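DNA helicase assembly protein (Enterobacteria phage T4, PDB 1C1K) loads the replicative helicase onto fork DNA coated with single-stranded DNA-binding protein during viral replication, recombination and repair. Local coordinates at residues Y34-Y39 with R194-I199; M25-M30 with S77-N82; E115-I120 with N206-T211. One frame throughout, in Å; residues are numbered along the deposited sequence.

From the N terminus, the chain opens contact 2 on helix 16-30 at residues 25-30 and, a few residues later, contact 1 in the loop at 34-39. Contact 2 closes at 77-82, so helix 68-81 returns beside helix 16-30. Contact 3 then opens at 115-120 on helix 109-126. Contact 1 closes only at 194-199, tying the loop after helix 16-30 to the junction of helix 181-196 with strand 197-199, and contact 3 follows at 206-211, joining helices 109-126 and 201-216. Contact 1 crosses both others, whereas contacts 2 and 3 lie in series. H29 joins contacts 1 and 2 by a probable hydrogen bond to V36 N; contact 3 lies apart, about 26 Å from contact 1 between centres.

Contact 1 (Y34-Y39 with R194-I199); sequences YDVIKY and RKILNI
The carboxylate of D35 is shared between its own turn and K195. D35 OD1 accepts two backbone N-H groups, from I37 N at 3.1 Å and K38 N at 3.2 Å, both from one face of the carboxylate plane. The first bond completes an Asx turn; the second, the straighter of the two, extends it to an Asx motif. Together they fix the rotation of the carboxylate and leave OD2 to make the salt bridge, in which K195 NZ stands 2.7 Å from D35 OD2. The ammonium comes from above the carboxylate plane, 47° out of it. The aliphatic part of the lysine takes part too, since K195 CD lies 3.6 Å from D35 OD2 and the chain, extended until it bends at its last torsion, crosses the aspartate at about a right angle. The positive charge would be expected to favour the ionised form of D35.

Next to this polar bridge is an apolar patch. I196 CG2 touches V36 CG2 at 3.6 Å and I37 CD1 at 4.0 Å, the same methyl serving both neighbours. It sits beside the backbone N of I196, where a first torsion of 51° places CG1 in the crowded position between N and the carbonyl carbon. I37 CG1 also rests 3.6 Å from K195 O.

The example illustrates how one aspartate can both shape a loop, through its own backbone N-H groups, and tie it to a distant helix. The loop follows helix 16-30, whose H29 ND1 is bonded to V36 N, and W41 flanks both V36 and I196. On the other side, helix 181-196 leads into strand 197-199, which pairs antiparallel with strand 2-4.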
loop_
_atom_site.group_PDB
_atom_site.type_symbol
_atom_site.label_atom_id
_atom_site.label_comp_id
_atom_site.label_asym_id
_atom_site.label_seq_id
_atom_site.Cartn_x
_atom_site.Cartn_y
_atom_site.Cartn_z
ATOM N N TYR A 34 -7.572 2.175 -12.741
ATOM C CA TYR A 34 -7.593 3.625 -12.830
ATOM C C TYR A 34 -6.278 4.135 -12.262
ATOM O O TYR A 34 -5.515 3.370 -11.676
ATOM C CB TYR A 34 -8.765 4.184 -12.016
ATOM C CG TYR A 34 -9.209 5.569 -12.420
ATOM C CD1 TYR A 34 -9.791 5.799 -13.666
ATOM C CD2 TYR A 34 -9.082 6.648 -11.545
ATOM C CE1 TYR A 34 -10.241 7.065 -14.030
ATOM C CE2 TYR A 34 -9.530 7.925 -11.899
ATOM C CZ TYR A 34 -10.109 8.122 -13.140
ATOM O OH TYR A 34 -10.586 9.365 -13.491
ATOM N N ASP A 35 -6.010 5.419 -12.448
ATOM C CA ASP A 35 -4.794 6.038 -11.938
ATOM C C ASP A 35 -5.196 7.395 -11.390
ATOM O O ASP A 35 -5.309 8.368 -12.140
ATOM C CB ASP A 35 -3.769 6.210 -13.058
ATOM C CG ASP A 35 -2.399 6.621 -12.541
ATOM O OD1 ASP A 35 -2.309 7.219 -11.448
ATOM O OD2 ASP A 35 -1.404 6.344 -13.237
ATOM N N VAL A 36 -5.418 7.457 -10.082
ATOM C CA VAL A 36 -5.838 8.703 -9.454
ATOM C C VAL A 36 -4.857 9.853 -9.640
ATOM O O VAL A 36 -5.245 11.017 -9.568
ATOM C CB VAL A 36 -6.098 8.517 -7.937
ATOM C CG1 VAL A 36 -7.278 7.592 -7.725
ATOM C CG2 VAL A 36 -4.854 7.986 -7.249
ATOM N N ILE A 37 -3.587 9.539 -9.872
ATOM C CA ILE A 37 -2.601 10.592 -10.060
ATOM C C ILE A 37 -2.709 11.116 -11.483
ATOM O O ILE A 37 -2.697 12.321 -11.715
ATOM C CB ILE A 37 -1.164 10.081 -9.805
ATOM C CG1 ILE A 37 -1.048 9.526 -8.377
ATOM C CG2 ILE A 37 -0.166 11.209 -10.026
ATOM C CD1 ILE A 37 -1.520 10.477 -7.285
ATOM N N LYS A 38 -2.826 10.203 -12.438
ATOM C CA LYS A 38 -2.951 10.598 -13.839
ATOM C C LYS A 38 -4.177 11.493 -14.033
ATOM O O LYS A 38 -4.133 12.449 -14.795
ATOM C CB LYS A 38 -3.068 9.348 -14.726
ATOM C CG LYS A 38 -3.538 9.606 -16.158
ATOM C CD LYS A 38 -3.509 8.316 -16.976
ATOM C CE LYS A 38 -3.825 8.553 -18.451
ATOM N NZ LYS A 38 -4.100 9.986 -18.773
ATOM N N TYR A 39 -5.258 11.187 -13.321
ATOM C CA TYR A 39 -6.497 11.944 -13.451
ATOM C C TYR A 39 -6.749 12.942 -12.332
ATOM O O TYR A 39 -7.862 13.449 -12.182
ATOM C CB TYR A 39 -7.680 10.983 -13.559
ATOM C CG TYR A 39 -7.682 10.200 -14.852
ATOM C CD1 TYR A 39 -7.236 8.884 -14.893
ATOM C CD2 TYR A 39 -8.110 10.786 -16.039
ATOM C CE1 TYR A 39 -7.211 8.168 -16.089
ATOM C CE2 TYR A 39 -8.091 10.082 -17.240
ATOM C CZ TYR A 39 -7.640 8.777 -17.256
ATOM O OH TYR A 39 -7.604 8.091 -18.443
ATOM N N ARG A 194 2.426 2.291 -4.987
ATOM C CA ARG A 194 3.663 2.984 -5.322
ATOM C C ARG A 194 3.375 4.294 -6.066
ATOM O O ARG A 194 4.101 5.273 -5.919
ATOM C CB ARG A 194 4.565 2.063 -6.164
ATOM C CG ARG A 194 5.896 2.679 -6.596
ATOM C CD ARG A 194 6.824 1.634 -7.234
ATOM N NE ARG A 194 6.311 1.131 -8.508
ATOM C CZ ARG A 194 6.964 0.292 -9.312
ATOM N NH1 ARG A 194 8.175 -0.154 -8.986
ATOM N NH2 ARG A 194 6.406 -0.101 -10.450
ATOM N N LYS A 195 2.307 4.312 -6.861
ATOM C CA LYS A 195 1.940 5.511 -7.614
ATOM C C LYS A 195 1.527 6.676 -6.716
ATOM O O LYS A 195 1.783 7.838 -7.037
ATOM C CB LYS A 195 0.799 5.195 -8.585
ATOM C CG LYS A 195 1.239 4.389 -9.800
ATOM C CD LYS A 195 0.117 4.220 -10.805
ATOM C CE LYS A 195 0.616 3.481 -12.043
ATOM N NZ LYS A 195 0.264 4.197 -13.301
ATOM N N ILE A 196 0.884 6.374 -5.592
ATOM C CA ILE A 196 0.456 7.444 -4.700
ATOM C C ILE A 196 1.476 7.764 -3.606
ATOM O O ILE A 196 1.302 8.715 -2.849
ATOM C CB ILE A 196 -0.915 7.129 -4.054
ATOM C CG1 ILE A 196 -0.906 5.748 -3.418
ATOM C CG2 ILE A 196 -2.012 7.198 -5.109
ATOM C CD1 ILE A 196 -2.180 5.441 -2.639
ATOM N N LEU A 197 2.545 6.981 -3.525
ATOM C CA LEU A 197 3.571 7.231 -2.519
ATOM C C LEU A 197 4.689 8.073 -3.111
ATOM O O LEU A 197 5.227 7.747 -4.165
ATOM C CB LEU A 197 4.152 5.915 -1.994
ATOM C CG LEU A 197 3.326 5.122 -0.980
ATOM C CD1 LEU A 197 4.006 3.786 -0.718
ATOM C CD2 LEU A 197 3.180 5.915 0.313
ATOM N N ASN A 198 5.026 9.163 -2.427
ATOM C CA ASN A 198 6.092 10.059 -2.853
ATOM C C ASN A 198 7.297 9.664 -2.013
ATOM O O ASN A 198 7.387 10.003 -0.832
ATOM C CB ASN A 198 5.702 11.510 -2.571
ATOM C CG ASN A 198 6.651 12.501 -3.200
ATOM O OD1 ASN A 198 6.352 13.691 -3.284
ATOM N ND2 ASN A 198 7.802 12.020 -3.650
ATOM N N ILE A 199 8.224 8.939 -2.628
ATOM C CA ILE A 199 9.394 8.454 -1.911
ATOM C C ILE A 199 10.715 9.011 -2.406
ATOM O O ILE A 199 10.969 9.065 -3.608
ATOM C CB ILE A 199 9.465 6.907 -1.992
ATOM C CG1 ILE A 199 8.285 6.292 -1.230
ATOM C CG2 ILE A 199 10.811 6.402 -1.459
ATOM C CD1 ILE A 199 8.026 4.839 -1.581
#

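Contact 2 (M25-M30 with S77-N82); sequences MIKQHM and SNLVAN
L79 reaches from helix 68-81 into the surface of helix 16-30 near I26 and K27, joining two near-parallel helices of this largely helical fold. Over these short segments the axes approach to 10.0 Å and their directions differ by 20°, so the helices run alongside each other through the whole contact.

All the contacts across the pair are apolar. L79 CD1 is the methyl that enters the other helix, lying 3.6 Å from I26 CG2 and 3.6 Å from K27 CA. Only the base of the lysine is involved, because its long chain leads away from L79. One turn further along, M30 CG meets L79 CB at 3.9 Å. M30 then folds back at both its second and third torsions (-52° and -51°), which carries its end across to V80: M30 CE reaches V80 CG2 at 3.5 Å, and M30 SD is close to the same methyl. The sulfur also lies in the plane of the H29 ring, at its edge. H29 NE2 donates to A192 O of helix 181-196, and this helix also touches M30 and V80.

No hydrogen bond crosses between the two segments; a polar pair closes the end of helix 68-81. N82 leaves that helix and serves as N-cap of the next, its OD1 accepting from D84 N. Its amide nitrogen looks back over the finished turn, N82 ND2 giving a hydrogen bond of 2.8 Å to N78 OD1, with the donor lying in the carbonyl plane of N78.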
loop_
_atom_site.group_PDB
_atom_site.type_symbol
_atom_site.label_atom_id
_atom_site.label_comp_id
_atom_site.label_asym_id
_atom_site.label_seq_id
_atom_site.Cartn_x
_atom_site.Cartn_y
_atom_site.Cartn_z
ATOM N N MET A 25 -13.072 5.455 -6.997
ATOM C CA MET A 25 -11.872 5.787 -7.748
ATOM C C MET A 25 -10.640 5.158 -7.100
ATOM O O MET A 25 -9.771 4.661 -7.800
ATOM C CB MET A 25 -11.714 7.306 -7.866
ATOM C CG MET A 25 -11.214 8.024 -6.627
ATOM S SD MET A 25 -10.839 9.762 -6.994
ATOM C CE MET A 25 -10.287 9.634 -8.666
ATOM N N ILE A 26 -10.569 5.163 -5.772
ATOM C CA ILE A 26 -9.422 4.570 -5.093
ATOM C C ILE A 26 -9.468 3.048 -5.218
ATOM O O ILE A 26 -8.435 2.396 -5.370
ATOM C CB ILE A 26 -9.372 4.998 -3.599
ATOM C CG1 ILE A 26 -9.101 6.505 -3.523
ATOM C CG2 ILE A 26 -8.266 4.220 -2.846
ATOM C CD1 ILE A 26 -9.287 7.118 -2.138
ATOM N N LYS A 27 -10.670 2.485 -5.182
ATOM C CA LYS A 27 -10.833 1.042 -5.312
ATOM C C LYS A 27 -10.333 0.592 -6.682
ATOM O O LYS A 27 -9.587 -0.381 -6.798
ATOM C CB LYS A 27 -12.303 0.653 -5.155
ATOM C CG LYS A 27 -12.563 -0.847 -5.211
ATOM C CD LYS A 27 -14.048 -1.130 -5.375
ATOM C CE LYS A 27 -14.346 -2.610 -5.247
ATOM N NZ LYS A 27 -15.602 -2.953 -5.963
ATOM N N GLN A 28 -10.737 1.309 -7.721
ATOM C CA GLN A 28 -10.325 0.958 -9.072
ATOM C C GLN A 28 -8.825 1.172 -9.250
ATOM O O GLN A 28 -8.154 0.410 -9.941
ATOM C CB GLN A 28 -11.130 1.777 -10.080
ATOM C CG GLN A 28 -12.592 1.352 -10.124
ATOM C CD GLN A 28 -13.464 2.300 -10.916
ATOM O OE1 GLN A 28 -14.696 2.263 -10.813
ATOM N NE2 GLN A 28 -12.836 3.157 -11.714
ATOM N N HIS A 29 -8.297 2.205 -8.605
ATOM C CA HIS A 29 -6.876 2.491 -8.687
ATOM C C HIS A 29 -6.091 1.322 -8.085
ATOM O O HIS A 29 -5.123 0.843 -8.675
ATOM C CB HIS A 29 -6.553 3.776 -7.917
ATOM C CG HIS A 29 -5.091 4.084 -7.856
ATOM N ND1 HIS A 29 -4.485 4.976 -8.712
ATOM C CD2 HIS A 29 -4.111 3.606 -7.050
ATOM C CE1 HIS A 29 -3.194 5.036 -8.436
ATOM N NE2 HIS A 29 -2.941 4.215 -7.433
ATOM N N MET A 30 -6.526 0.861 -6.915
ATOM C CA MET A 30 -5.852 -0.237 -6.231
ATOM C C MET A 30 -5.990 -1.578 -6.954
ATOM O O MET A 30 -5.282 -2.537 -6.630
ATOM C CB MET A 30 -6.364 -0.342 -4.795
ATOM C CG MET A 30 -5.904 0.818 -3.903
ATOM S SD MET A 30 -4.100 1.112 -3.923
ATOM C CE MET A 30 -3.514 -0.539 -3.580
ATOM N N SER A 77 -5.845 3.230 3.259
ATOM C CA SER A 77 -5.365 2.275 4.258
ATOM C C SER A 77 -6.084 0.938 4.146
ATOM O O SER A 77 -5.446 -0.117 4.151
ATOM C CB SER A 77 -5.531 2.840 5.672
ATOM O OG SER A 77 -6.896 2.963 6.027
ATOM N N ASN A 78 -7.410 0.975 4.028
ATOM C CA ASN A 78 -8.196 -0.252 3.920
ATOM C C ASN A 78 -7.960 -1.024 2.630
ATOM O O ASN A 78 -7.742 -2.235 2.653
ATOM C CB ASN A 78 -9.689 0.058 4.034
ATOM C CG ASN A 78 -10.160 0.110 5.467
ATOM O OD1 ASN A 78 -10.502 -0.916 6.060
ATOM N ND2 ASN A 78 -10.179 1.309 6.038
ATOM N N LEU A 79 -8.006 -0.334 1.498
ATOM C CA LEU A 79 -7.828 -1.011 0.220
ATOM C C LEU A 79 -6.419 -1.536 -0.012
ATOM O O LEU A 79 -6.212 -2.419 -0.846
ATOM C CB LEU A 79 -8.252 -0.085 -0.921
ATOM C CG LEU A 79 -9.771 0.091 -0.981
ATOM C CD1 LEU A 79 -10.117 1.312 -1.810
ATOM C CD2 LEU A 79 -10.408 -1.161 -1.578
ATOM N N VAL A 80 -5.447 -1.008 0.722
ATOM C CA VAL A 80 -4.077 -1.479 0.563
ATOM C C VAL A 80 -3.760 -2.633 1.508
ATOM O O VAL A 80 -3.385 -3.726 1.068
ATOM C CB VAL A 80 -3.037 -0.365 0.834
ATOM C CG1 VAL A 80 -1.641 -0.980 0.954
ATOM C CG2 VAL A 80 -3.060 0.657 -0.273
ATOM N N ALA A 81 -3.935 -2.386 2.805
ATOM C CA ALA A 81 -3.611 -3.365 3.840
ATOM C C ALA A 81 -4.738 -4.194 4.443
ATOM O O ALA A 81 -4.467 -5.174 5.132
ATOM C CB ALA A 81 -2.845 -2.672 4.955
ATOM N N ASN A 82 -5.992 -3.814 4.213
ATOM C CA ASN A 82 -7.103 -4.591 4.760
ATOM C C ASN A 82 -7.587 -5.593 3.715
ATOM O O ASN A 82 -8.341 -5.246 2.805
ATOM C CB ASN A 82 -8.255 -3.670 5.187
ATOM C CG ASN A 82 -9.329 -4.411 5.970
ATOM O OD1 ASN A 82 -9.303 -5.639 6.069
ATOM N ND2 ASN A 82 -10.277 -3.672 6.526
#

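Contact 3 (E115-I120 with N206-T211); sequences EDIRNI and NVFIET
Helices 109-126 and 201-216 cross here as a pair, with I117 of the first set among V207, F208 and T211 of the second. The short axes come within 9.8 Å at a signed angle of -48°. I117 does most of the joining, and each of its branches has its own partner. Its CG2 meets the methyl of T211, the I117 CG2 to T211 CG2 distance being 3.5 Å. The longer branch turns to F208 and crosses it obliquely: I117 CG1 lies 3.9 Å from F208 CD1, while I117 CD1 ends 3.8 Å from F208 CA. V207 CG1 adds a looser contact with I117 CD1.

T211 shows how a polar residue can present an apolar side. With a first torsion of -58°, OG1 lies beside its own backbone N and CG2 is turned to the other helix, where it also touches the aliphatic start of the arginine, R118 CG to T211 CG2 being 3.7 Å. R118 and T211 cross at about a right angle. The hydroxyl is satisfied within its own helix: T211 OG1 donates to V207 O at 2.7 Å. That carbonyl also takes the regular helical bond from T211 N, the two donors arriving from opposite faces of its plane.

Beyond the pair, the F208 ring meets that of F167 with planes at about 55°, and L164 of helix 158-168 touches both F208 and I120, so a third helix packs against the pair. V207 meets F113 and I117, four residues apart, and T211, four residues after V207, meets E114 and R118, likewise spaced. With a crossing of this sign and size, this is consistent with the classic ridges-into-grooves packing of i, i+4 ridges in globular helical proteins.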
loop_
_atom_site.group_PDB
_atom_site.type_symbol
_atom_site.label_atom_id
_atom_site.label_comp_id
_atom_site.label_asym_id
_atom_site.label_seq_id
_atom_site.Cartn_x
_atom_site.Cartn_y
_atom_site.Cartn_z
ATOM N N GLU A 115 12.760 -1.030 11.731
ATOM C CA GLU A 115 12.434 -2.284 12.402
ATOM C C GLU A 115 12.406 -3.429 11.388
ATOM O O GLU A 115 13.017 -4.487 11.594
ATOM C CB GLU A 115 11.067 -2.163 13.083
ATOM C CG GLU A 115 10.599 -3.419 13.787
ATOM C CD GLU A 115 9.184 -3.291 14.317
ATOM O OE1 GLU A 115 8.523 -2.268 14.032
ATOM O OE2 GLU A 115 8.733 -4.216 15.020
ATOM N N ASP A 116 11.696 -3.209 10.284
ATOM C CA ASP A 116 11.575 -4.217 9.239
ATOM C C ASP A 116 12.936 -4.585 8.650
ATOM O O ASP A 116 13.208 -5.764 8.421
ATOM C CB ASP A 116 10.636 -3.720 8.135
ATOM C CG ASP A 116 9.175 -3.749 8.559
ATOM O OD1 ASP A 116 8.323 -3.257 7.785
ATOM O OD2 ASP A 116 8.872 -4.267 9.659
ATOM N N ILE A 117 13.790 -3.590 8.417
ATOM C CA ILE A 117 15.117 -3.854 7.864
ATOM C C ILE A 117 15.902 -4.769 8.801
ATOM O O ILE A 117 16.493 -5.752 8.362
ATOM C CB ILE A 117 15.904 -2.545 7.635
ATOM C CG1 ILE A 117 15.287 -1.765 6.467
ATOM C CG2 ILE A 117 17.360 -2.852 7.314
ATOM C CD1 ILE A 117 15.625 -0.289 6.473
ATOM N N ARG A 118 15.906 -4.450 10.095
ATOM C CA ARG A 118 16.619 -5.288 11.058
ATOM C C ARG A 118 16.079 -6.707 11.002
ATOM O O ARG A 118 16.844 -7.666 10.976
ATOM C CB ARG A 118 16.462 -4.746 12.484
ATOM C CG ARG A 118 17.189 -3.454 12.732
ATOM C CD ARG A 118 16.972 -2.940 14.157
ATOM N NE ARG A 118 17.226 -1.505 14.236
ATOM C CZ ARG A 118 16.303 -0.587 14.517
ATOM N NH1 ARG A 118 15.044 -0.941 14.755
ATOM N NH2 ARG A 118 16.644 0.694 14.536
ATOM N N ASN A 119 14.757 -6.851 10.978
ATOM C CA ASN A 119 14.168 -8.178 10.935
ATOM C C ASN A 119 14.516 -8.913 9.642
ATOM O O ASN A 119 14.700 -10.132 9.648
ATOM C CB ASN A 119 12.651 -8.087 11.116
ATOM C CG ASN A 119 12.260 -7.765 12.545
ATOM O OD1 ASN A 119 11.132 -7.365 12.824
ATOM N ND2 ASN A 119 13.201 -7.939 13.461
ATOM N N ILE A 120 14.611 -8.184 8.534
ATOM C CA ILE A 120 14.960 -8.824 7.266
ATOM C C ILE A 120 16.393 -9.327 7.361
ATOM O O ILE A 120 16.701 -10.431 6.907
ATOM C CB ILE A 120 14.873 -7.846 6.071
ATOM C CG1 ILE A 120 13.422 -7.416 5.844
ATOM C CG2 ILE A 120 15.409 -8.520 4.805
ATOM C CD1 ILE A 120 13.302 -6.197 4.960
ATOM N N ASN A 206 19.785 5.495 2.277
ATOM C CA ASN A 206 20.648 5.885 3.393
ATOM C C ASN A 206 20.210 5.181 4.673
ATOM O O ASN A 206 21.035 4.639 5.410
ATOM C CB ASN A 206 20.596 7.400 3.619
ATOM C CG ASN A 206 21.276 8.190 2.508
ATOM O OD1 ASN A 206 21.973 7.632 1.663
ATOM N ND2 ASN A 206 21.073 9.500 2.511
ATOM N N VAL A 207 18.906 5.190 4.937
ATOM C CA VAL A 207 18.371 4.542 6.132
ATOM C C VAL A 207 18.684 3.047 6.092
ATOM O O VAL A 207 19.094 2.460 7.095
ATOM C CB VAL A 207 16.844 4.751 6.242
ATOM C CG1 VAL A 207 16.286 3.959 7.416
ATOM C CG2 VAL A 207 16.536 6.237 6.419
ATOM N N PHE A 208 18.499 2.438 4.926
ATOM C CA PHE A 208 18.771 1.019 4.745
ATOM C C PHE A 208 20.238 0.686 5.070
ATOM O O PHE A 208 20.524 -0.218 5.850
ATOM C CB PHE A 208 18.448 0.624 3.301
ATOM C CG PHE A 208 18.656 -0.829 3.003
ATOM C CD1 PHE A 208 17.700 -1.773 3.365
ATOM C CD2 PHE A 208 19.799 -1.250 2.329
ATOM C CE1 PHE A 208 17.879 -3.119 3.057
ATOM C CE2 PHE A 208 19.992 -2.590 2.015
ATOM C CZ PHE A 208 19.030 -3.529 2.378
ATOM N N ILE A 209 21.155 1.432 4.465
ATOM C CA ILE A 209 22.586 1.221 4.666
ATOM C C ILE A 209 22.990 1.397 6.129
ATOM O O ILE A 209 23.719 0.575 6.684
ATOM C CB ILE A 209 23.402 2.190 3.761
ATOM C CG1 ILE A 209 23.187 1.811 2.293
ATOM C CG2 ILE A 209 24.893 2.136 4.104
ATOM C CD1 ILE A 209 23.905 2.718 1.300
ATOM N N GLU A 210 22.501 2.460 6.755
ATOM C CA GLU A 210 22.817 2.738 8.148
ATOM C C GLU A 210 22.257 1.664 9.083
ATOM O O GLU A 210 22.912 1.257 10.044
ATOM C CB GLU A 210 22.256 4.107 8.544
ATOM C CG GLU A 210 23.113 4.878 9.536
ATOM C CD GLU A 210 24.491 5.203 8.987
ATOM O OE1 GLU A 210 25.477 4.605 9.468
ATOM O OE2 GLU A 210 24.589 6.056 8.075
ATOM N N THR A 211 21.044 1.198 8.797
ATOM C CA THR A 211 20.411 0.190 9.634
ATOM C C THR A 211 21.125 -1.155 9.527
ATOM O O THR A 211 21.349 -1.835 10.532
ATOM C CB THR A 211 18.919 0.021 9.262
ATOM O OG1 THR A 211 18.248 1.277 9.414
ATOM C CG2 THR A 211 18.244 -1.005 10.175
#